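PDB 6E1Q: indole-3-acetic acid-amido synthetase GH3.15 from Arabidopsis thaliana, which catalyses the ATP-dependent conjugation of the auxin precursor indole-3-butyric acid, and of the herbicide 2,4-DB, to glutamine, through an amide bond. Local coordinates for residues Q428-S433 and K438-D443; T302-Q307 and T557-T562; W234-S239 and R245-I250. All coordinates share one frame; numbering follows the deposited sequence.

Contact 1: residues Q428-S433 and K438-D443; sequences QKVVLS and KTYEDD
V431 and L432 both send their backbone N-H to the carbonyl oxygen of T439, the signature of a classic beta bulge in the small antiparallel hairpin of strands 430-432 and 439-440. The V431 N to T439 O bond is the shorter at 2.8 Å; L432 N reaches the same oxygen at 3.2 Å. T439 N returns a bond to L432 O, and one residue past the strand E441 N, in the first turn of helix 441-452, binds K429 O at 2.9 Å. Beyond the bulge V430 and Y440 form a non-hydrogen-bonded pair, and CG2 of V430 sits over one face of the tyrosine ring, 4.0 Å from its centroid, in a CH-pi contact. V431 turns its CG1, anti to the carbonyl carbon (chi1 -59°), against CB of E441 at 3.6 Å, the two side chains crossing at about a right angle. At the turn end the K438 chain, bent at chi2, doubles back to S433, and K438 NZ meets S433 OG at 2.9 Å; that OG also bonds D437 O, and NZ bonds D435 O. Further out, L432 packs on S467 and V469 of strand 461-470, while T439 OG1 is hydrogen-bonded to Y478 OH.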
# COMPACT_ATOMS: atom_id res chain seq x y z
N GLN A 428 3.63 11.91 6.10
CA GLN A 428 4.30 13.15 6.49
C GLN A 428 5.76 12.80 6.77
O GLN A 428 6.11 12.40 7.87
CB GLN A 428 3.63 13.79 7.70
CG GLN A 428 3.34 15.27 7.53
CD GLN A 428 2.57 15.84 8.71
OE1 GLN A 428 2.10 15.11 9.58
NE2 GLN A 428 2.43 17.16 8.74
N LYS A 429 6.62 12.94 5.76
CA LYS A 429 7.93 12.32 5.88
C LYS A 429 8.99 13.12 5.13
O LYS A 429 8.91 13.27 3.91
CB LYS A 429 7.91 10.87 5.36
CG LYS A 429 9.10 10.07 5.88
CD LYS A 429 9.75 9.20 4.81
CE LYS A 429 10.41 7.97 5.45
NZ LYS A 429 11.71 8.30 6.12
N VAL A 430 9.99 13.59 5.86
CA VAL A 430 11.16 14.19 5.23
C VAL A 430 11.99 13.07 4.62
O VAL A 430 12.34 12.09 5.30
CB VAL A 430 11.98 14.98 6.27
CG1 VAL A 430 13.25 15.55 5.63
CG2 VAL A 430 11.14 16.08 6.88
N VAL A 431 12.28 13.17 3.32
CA VAL A 431 13.13 12.20 2.66
C VAL A 431 14.52 12.75 2.32
O VAL A 431 15.47 11.96 2.19
CB VAL A 431 12.47 11.63 1.39
CG1 VAL A 431 11.14 10.96 1.73
CG2 VAL A 431 12.27 12.71 0.35
N LEU A 432 14.67 14.07 2.17
CA LEU A 432 15.97 14.65 1.85
C LEU A 432 16.19 15.93 2.64
O LEU A 432 15.26 16.73 2.81
CB LEU A 432 16.09 14.94 0.35
CG LEU A 432 16.05 13.71 -0.56
CD1 LEU A 432 15.80 14.15 -2.04
CD2 LEU A 432 17.32 12.89 -0.41
N SER A 433 17.42 16.11 3.12
CA SER A 433 17.78 17.31 3.88
C SER A 433 19.30 17.47 3.85
O SER A 433 20.02 16.67 4.44
CB SER A 433 17.30 17.21 5.32
OG SER A 433 17.72 18.36 6.02
N LYS A 438 14.23 20.77 4.00
CA LYS A 438 13.53 19.56 4.44
C LYS A 438 12.56 19.17 3.32
O LYS A 438 11.44 19.68 3.26
CB LYS A 438 12.81 19.77 5.78
CG LYS A 438 13.70 20.21 6.94
CD LYS A 438 14.84 19.22 7.22
CE LYS A 438 15.50 19.51 8.57
NZ LYS A 438 16.87 18.93 8.71
N THR A 439 13.00 18.28 2.43
CA THR A 439 12.17 17.91 1.29
C THR A 439 11.33 16.69 1.66
O THR A 439 11.86 15.65 2.06
CB THR A 439 13.03 17.63 0.06
OG1 THR A 439 13.70 18.85 -0.31
CG2 THR A 439 12.16 17.13 -1.11
N TYR A 440 10.02 16.84 1.54
CA TYR A 440 9.08 15.81 1.92
C TYR A 440 8.85 14.85 0.76
O TYR A 440 9.07 15.20 -0.41
CB TYR A 440 7.75 16.42 2.37
CG TYR A 440 7.80 17.00 3.76
CD1 TYR A 440 8.40 18.24 4.00
CD2 TYR A 440 7.28 16.30 4.85
CE1 TYR A 440 8.45 18.77 5.28
CE2 TYR A 440 7.34 16.82 6.14
CZ TYR A 440 7.92 18.05 6.34
OH TYR A 440 7.99 18.58 7.60
N GLU A 441 8.39 13.65 1.10
CA GLU A 441 8.15 12.64 0.08
C GLU A 441 7.11 13.09 -0.94
O GLU A 441 7.29 12.89 -2.14
CB GLU A 441 7.73 11.32 0.73
CG GLU A 441 7.68 10.14 -0.24
CD GLU A 441 7.36 8.83 0.47
OE1 GLU A 441 6.16 8.45 0.53
OE2 GLU A 441 8.30 8.19 0.99
N ASP A 442 6.02 13.73 -0.48
CA ASP A 442 4.98 14.11 -1.45
C ASP A 442 5.49 15.17 -2.43
O ASP A 442 5.12 15.14 -3.61
CB ASP A 442 3.71 14.60 -0.74
CG ASP A 442 3.98 15.66 0.33
OD1 ASP A 442 5.03 16.32 0.29
OD2 ASP A 442 3.12 15.82 1.22
N ASP A 443 6.34 16.09 -1.98
CA ASP A 443 6.90 17.09 -2.88
C ASP A 443 7.89 16.48 -3.87
O ASP A 443 7.90 16.83 -5.05
CB ASP A 443 7.60 18.17 -2.07
CG ASP A 443 6.63 19.00 -1.25
OD1 ASP A 443 5.55 19.35 -1.76
OD2 ASP A 443 6.98 19.32 -0.10

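Contact 2: residues T302-Q307 and T557-T562; sequences TGTMAQ and TPRSVT
The backbones of T304 and R559 stay well apart, 8.2 Å between their CA atoms, with T304 opening a 3-10 segment and R559 in an irregular loop. The R559 side chain takes hold of T304 side-on with two nitrogens: R559 NE donates to T304 OG1 at 2.7 Å, the hydroxyl tilted 27° from the guanidinium plane, and R559 NH2 to T304 O at 3.1 Å, with that oxygen in the guanidinium plane although NH2 stands above the carbonyl plane. A weak third bond joins NH2 to OG1. T304 presents its hydroxyl because OG1 lies trans to the backbone N (chi1 -170°). These bonds join the C-terminal domain to the N-terminal domain, of the ANL adenylating clan, at T304 in the loop that also holds the ATP-binding residue T302. A water bridges the hydroxyl to T557, lying 2.7 Å from both T304 OG1 and T557 O and donating to the carbonyl. CG of Q307 rests 3.6 Å from R559 NH2; the Q307 amide, nearly perpendicular to the guanidinium, is hydrogen-bonded to T449 and K452 of helix 441-452. The remaining nitrogen, R559 NH1, forms a salt bridge with D464 and bonds F465 O.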
# COMPACT_ATOMS: atom_id res chain seq x y z
N THR A 302 -2.31 5.05 -4.92
CA THR A 302 -2.20 6.43 -4.47
C THR A 302 -0.84 6.66 -3.80
O THR A 302 -0.12 5.73 -3.45
CB THR A 302 -3.33 6.75 -3.49
OG1 THR A 302 -3.25 5.86 -2.36
CG2 THR A 302 -4.70 6.59 -4.17
N GLY A 303 -0.51 7.93 -3.62
CA GLY A 303 0.73 8.27 -2.93
C GLY A 303 1.93 7.84 -3.74
O GLY A 303 1.99 8.05 -4.95
N THR A 304 2.90 7.21 -3.07
CA THR A 304 4.09 6.73 -3.75
C THR A 304 3.74 5.75 -4.87
O THR A 304 4.43 5.71 -5.90
CB THR A 304 5.06 6.07 -2.75
OG1 THR A 304 6.32 5.80 -3.39
CG2 THR A 304 4.45 4.76 -2.18
N MET A 305 2.64 5.01 -4.73
CA MET A 305 2.29 4.02 -5.73
C MET A 305 1.76 4.63 -7.01
O MET A 305 1.71 3.95 -8.04
CB MET A 305 1.27 3.03 -5.17
CG MET A 305 1.83 2.13 -4.05
SD MET A 305 3.32 1.26 -4.63
CE MET A 305 4.09 0.84 -3.07
N ALA A 306 1.34 5.90 -6.97
CA ALA A 306 0.87 6.55 -8.19
C ALA A 306 1.92 6.55 -9.29
O ALA A 306 1.58 6.64 -10.47
CB ALA A 306 0.43 8.00 -7.91
N GLN A 307 3.20 6.43 -8.91
CA GLN A 307 4.29 6.46 -9.88
C GLN A 307 4.22 5.29 -10.86
O GLN A 307 4.68 5.42 -12.00
CB GLN A 307 5.64 6.43 -9.16
CG GLN A 307 5.94 7.69 -8.34
CD GLN A 307 6.14 8.94 -9.21
OE1 GLN A 307 6.77 8.88 -10.28
NE2 GLN A 307 5.62 10.07 -8.75
N THR A 557 9.60 0.50 -2.75
CA THR A 557 10.84 1.22 -3.01
C THR A 557 10.92 2.46 -2.13
O THR A 557 10.06 3.34 -2.24
CB THR A 557 10.95 1.60 -4.48
OG1 THR A 557 10.88 0.41 -5.28
CG2 THR A 557 12.28 2.30 -4.73
N PRO A 558 11.88 2.55 -1.21
CA PRO A 558 12.02 3.78 -0.42
C PRO A 558 12.42 4.92 -1.34
O PRO A 558 13.23 4.74 -2.25
CB PRO A 558 13.12 3.44 0.58
CG PRO A 558 13.98 2.46 -0.17
CD PRO A 558 13.03 1.64 -1.03
N ARG A 559 11.85 6.09 -1.11
CA ARG A 559 12.13 7.22 -2.00
C ARG A 559 13.41 7.97 -1.64
O ARG A 559 13.84 8.83 -2.41
CB ARG A 559 10.95 8.17 -2.01
CG ARG A 559 9.69 7.55 -2.56
CD ARG A 559 9.98 6.75 -3.82
NE ARG A 559 8.74 6.36 -4.50
CZ ARG A 559 8.69 5.62 -5.60
NH1 ARG A 559 9.80 5.15 -6.17
NH2 ARG A 559 7.51 5.34 -6.15
N SER A 560 14.03 7.68 -0.50
CA SER A 560 15.42 8.07 -0.31
C SER A 560 16.10 6.99 0.52
O SER A 560 15.46 6.26 1.27
CB SER A 560 15.54 9.44 0.36
OG SER A 560 15.19 9.36 1.72
N VAL A 561 17.42 6.91 0.38
CA VAL A 561 18.22 5.86 0.99
C VAL A 561 19.36 6.51 1.78
O VAL A 561 20.02 7.43 1.27
CB VAL A 561 18.78 4.89 -0.06
CG1 VAL A 561 19.67 3.89 0.59
CG2 VAL A 561 17.64 4.17 -0.77
N THR A 562 19.57 6.04 3.01
CA THR A 562 20.73 6.42 3.81
C THR A 562 21.66 5.27 4.13
O THR A 562 22.84 5.52 4.41
CB THR A 562 20.31 7.05 5.15
OG1 THR A 562 19.26 6.28 5.75
CG2 THR A 562 19.84 8.49 4.95
O HOH W 1 7.46 3.45 -2.92

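Contact 3: residues W234-S239 and R245-I250; sequences WPELCS and RLSDWI
E236 carries this contact: its side chain reaches from helix 220-243 to S247 and W249 in the loop that follows, and a single carboxylate oxygen, OE1, receives both. S247 OG donates to E236 OE1 at 2.7 Å, meeting the anti lone pair of that oxygen, the one away from OE2. From the syn side comes the indole N-H, W249 NE1 to E236 OE1 at 2.8 Å with an angle of 153° at the hydrogen; OE1 lies practically in the ring plane, whereas NE1 is 27° out of the carboxylate plane. The glutamate gets that far by being fully stretched, CG opposite the backbone N (chi1 -177°) and the chain extended beyond it. Both donors belong to a type I beta turn, S247 to I250, closed by I250 N bonding S247 O at 3.2 Å, so the carboxylate ties this turn back to the helix it follows, at the surface of the N-terminal domain. With an alanine in place of E236, S247 OG and the indole N-H of W249 would probably lose their shared acceptor, and the indole would be freer to turn. Y199 of helix 194-207 meets the W249 ring edge-to-face, and N240 ND2 is hydrogen-bonded to S247 OG.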
# COMPACT_ATOMS: atom_id res chain seq x y z
N TRP A 234 7.86 -18.41 -17.36
CA TRP A 234 6.65 -18.88 -18.02
C TRP A 234 6.83 -20.20 -18.78
O TRP A 234 5.90 -21.03 -18.72
CB TRP A 234 6.07 -17.79 -18.93
CG TRP A 234 6.84 -17.41 -20.16
CD1 TRP A 234 7.67 -16.32 -20.30
CD2 TRP A 234 6.83 -18.07 -21.44
NE1 TRP A 234 8.19 -16.28 -21.58
CE2 TRP A 234 7.68 -17.33 -22.30
CE3 TRP A 234 6.17 -19.21 -21.94
CZ2 TRP A 234 7.90 -17.70 -23.62
CZ3 TRP A 234 6.40 -19.58 -23.26
CH2 TRP A 234 7.25 -18.82 -24.09
N PRO A 235 7.96 -20.50 -19.44
CA PRO A 235 8.01 -21.79 -20.17
C PRO A 235 7.97 -22.98 -19.25
O PRO A 235 7.31 -23.98 -19.56
CB PRO A 235 9.33 -21.72 -20.96
CG PRO A 235 9.64 -20.24 -21.01
CD PRO A 235 9.18 -19.70 -19.69
N GLU A 236 8.64 -22.89 -18.10
CA GLU A 236 8.58 -24.00 -17.15
C GLU A 236 7.19 -24.13 -16.54
O GLU A 236 6.68 -25.25 -16.38
CB GLU A 236 9.63 -23.80 -16.06
CG GLU A 236 9.67 -24.95 -15.09
CD GLU A 236 10.72 -24.77 -14.02
OE1 GLU A 236 10.85 -25.68 -13.17
OE2 GLU A 236 11.43 -23.74 -14.02
N LEU A 237 6.57 -23.00 -16.17
CA LEU A 237 5.19 -23.06 -15.69
C LEU A 237 4.28 -23.76 -16.69
O LEU A 237 3.44 -24.60 -16.32
CB LEU A 237 4.66 -21.65 -15.41
CG LEU A 237 5.29 -20.99 -14.19
CD1 LEU A 237 5.14 -19.47 -14.31
CD2 LEU A 237 4.61 -21.51 -12.92
N CYS A 238 4.41 -23.40 -17.97
CA CYS A 238 3.55 -24.00 -18.99
C CYS A 238 3.86 -25.47 -19.16
O CYS A 238 2.95 -26.29 -19.37
CB CYS A 238 3.72 -23.24 -20.30
SG CYS A 238 3.01 -21.59 -20.23
N SER A 239 5.14 -25.84 -19.06
CA SER A 239 5.52 -27.23 -19.15
C SER A 239 4.86 -28.05 -18.05
O SER A 239 4.35 -29.15 -18.30
CB SER A 239 7.05 -27.33 -19.11
OG SER A 239 7.45 -28.59 -18.65
N ARG A 245 2.52 -32.18 -14.09
CA ARG A 245 3.56 -32.63 -13.17
C ARG A 245 4.28 -31.41 -12.62
O ARG A 245 4.81 -30.60 -13.38
CB ARG A 245 4.55 -33.54 -13.89
CG ARG A 245 5.55 -34.18 -12.98
CD ARG A 245 6.73 -34.73 -13.77
NE ARG A 245 7.70 -35.28 -12.83
CZ ARG A 245 7.84 -36.58 -12.60
NH1 ARG A 245 7.12 -37.46 -13.27
NH2 ARG A 245 8.74 -36.98 -11.72
N LEU A 246 4.31 -31.29 -11.29
CA LEU A 246 4.98 -30.16 -10.65
C LEU A 246 6.49 -30.33 -10.73
O LEU A 246 7.01 -31.41 -10.46
CB LEU A 246 4.53 -30.07 -9.19
CG LEU A 246 5.05 -28.90 -8.37
CD1 LEU A 246 4.50 -27.62 -8.96
CD2 LEU A 246 4.63 -29.05 -6.91
N SER A 247 7.21 -29.26 -11.11
CA SER A 247 8.67 -29.35 -11.18
C SER A 247 9.24 -29.83 -9.84
O SER A 247 8.78 -29.41 -8.77
CB SER A 247 9.29 -28.00 -11.56
OG SER A 247 8.93 -27.58 -12.87
N ASP A 248 10.24 -30.71 -9.90
CA ASP A 248 10.64 -31.40 -8.68
C ASP A 248 11.52 -30.55 -7.76
O ASP A 248 11.80 -30.99 -6.65
CB ASP A 248 11.34 -32.73 -9.02
CG ASP A 248 12.63 -32.55 -9.81
OD1 ASP A 248 12.92 -31.43 -10.27
OD2 ASP A 248 13.36 -33.56 -9.96
N TRP A 249 11.94 -29.35 -8.17
CA TRP A 249 12.65 -28.46 -7.25
C TRP A 249 11.73 -27.75 -6.27
O TRP A 249 12.21 -27.03 -5.40
CB TRP A 249 13.47 -27.42 -8.01
CG TRP A 249 12.64 -26.41 -8.81
CD1 TRP A 249 12.25 -26.52 -10.12
CD2 TRP A 249 12.12 -25.16 -8.34
NE1 TRP A 249 11.52 -25.42 -10.49
CE2 TRP A 249 11.43 -24.56 -9.42
CE3 TRP A 249 12.16 -24.48 -7.12
CZ2 TRP A 249 10.78 -23.33 -9.31
CZ3 TRP A 249 11.53 -23.27 -7.01
CH2 TRP A 249 10.85 -22.70 -8.10
N ILE A 250 10.42 -27.91 -6.40
CA ILE A 250 9.49 -27.40 -5.40
C ILE A 250 9.40 -28.47 -4.31
O ILE A 250 8.82 -29.54 -4.53
CB ILE A 250 8.13 -27.06 -6.01
CG1 ILE A 250 8.31 -25.85 -6.91
CG2 ILE A 250 7.09 -26.71 -4.93
CD1 ILE A 250 7.51 -25.94 -8.12

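Contacts 1 and 2 are neighbours in space, their centres 11 Å apart, and contact 1 is nested along the chain inside the long loop that contact 2 closes. They touch directly: V431 O and S560 OG are 2.7 Å apart, a probable hydrogen bond, and E441 OE2 packs against R559 CG at 3.9 Å. Both lie near the ATP site. Contact 2 includes T302, and the side chain of Q428 in contact 1 is about 8 Å from that of the ATP-binding D408; the side chain of T304 is about 13 Å from a bound (2,4-dichlorophenoxy)acetic acid. Contact 3 stands apart, its nearest atoms about 23 Å from contact 2 and about 32 Å from contact 1, across the chain's centre from the latter.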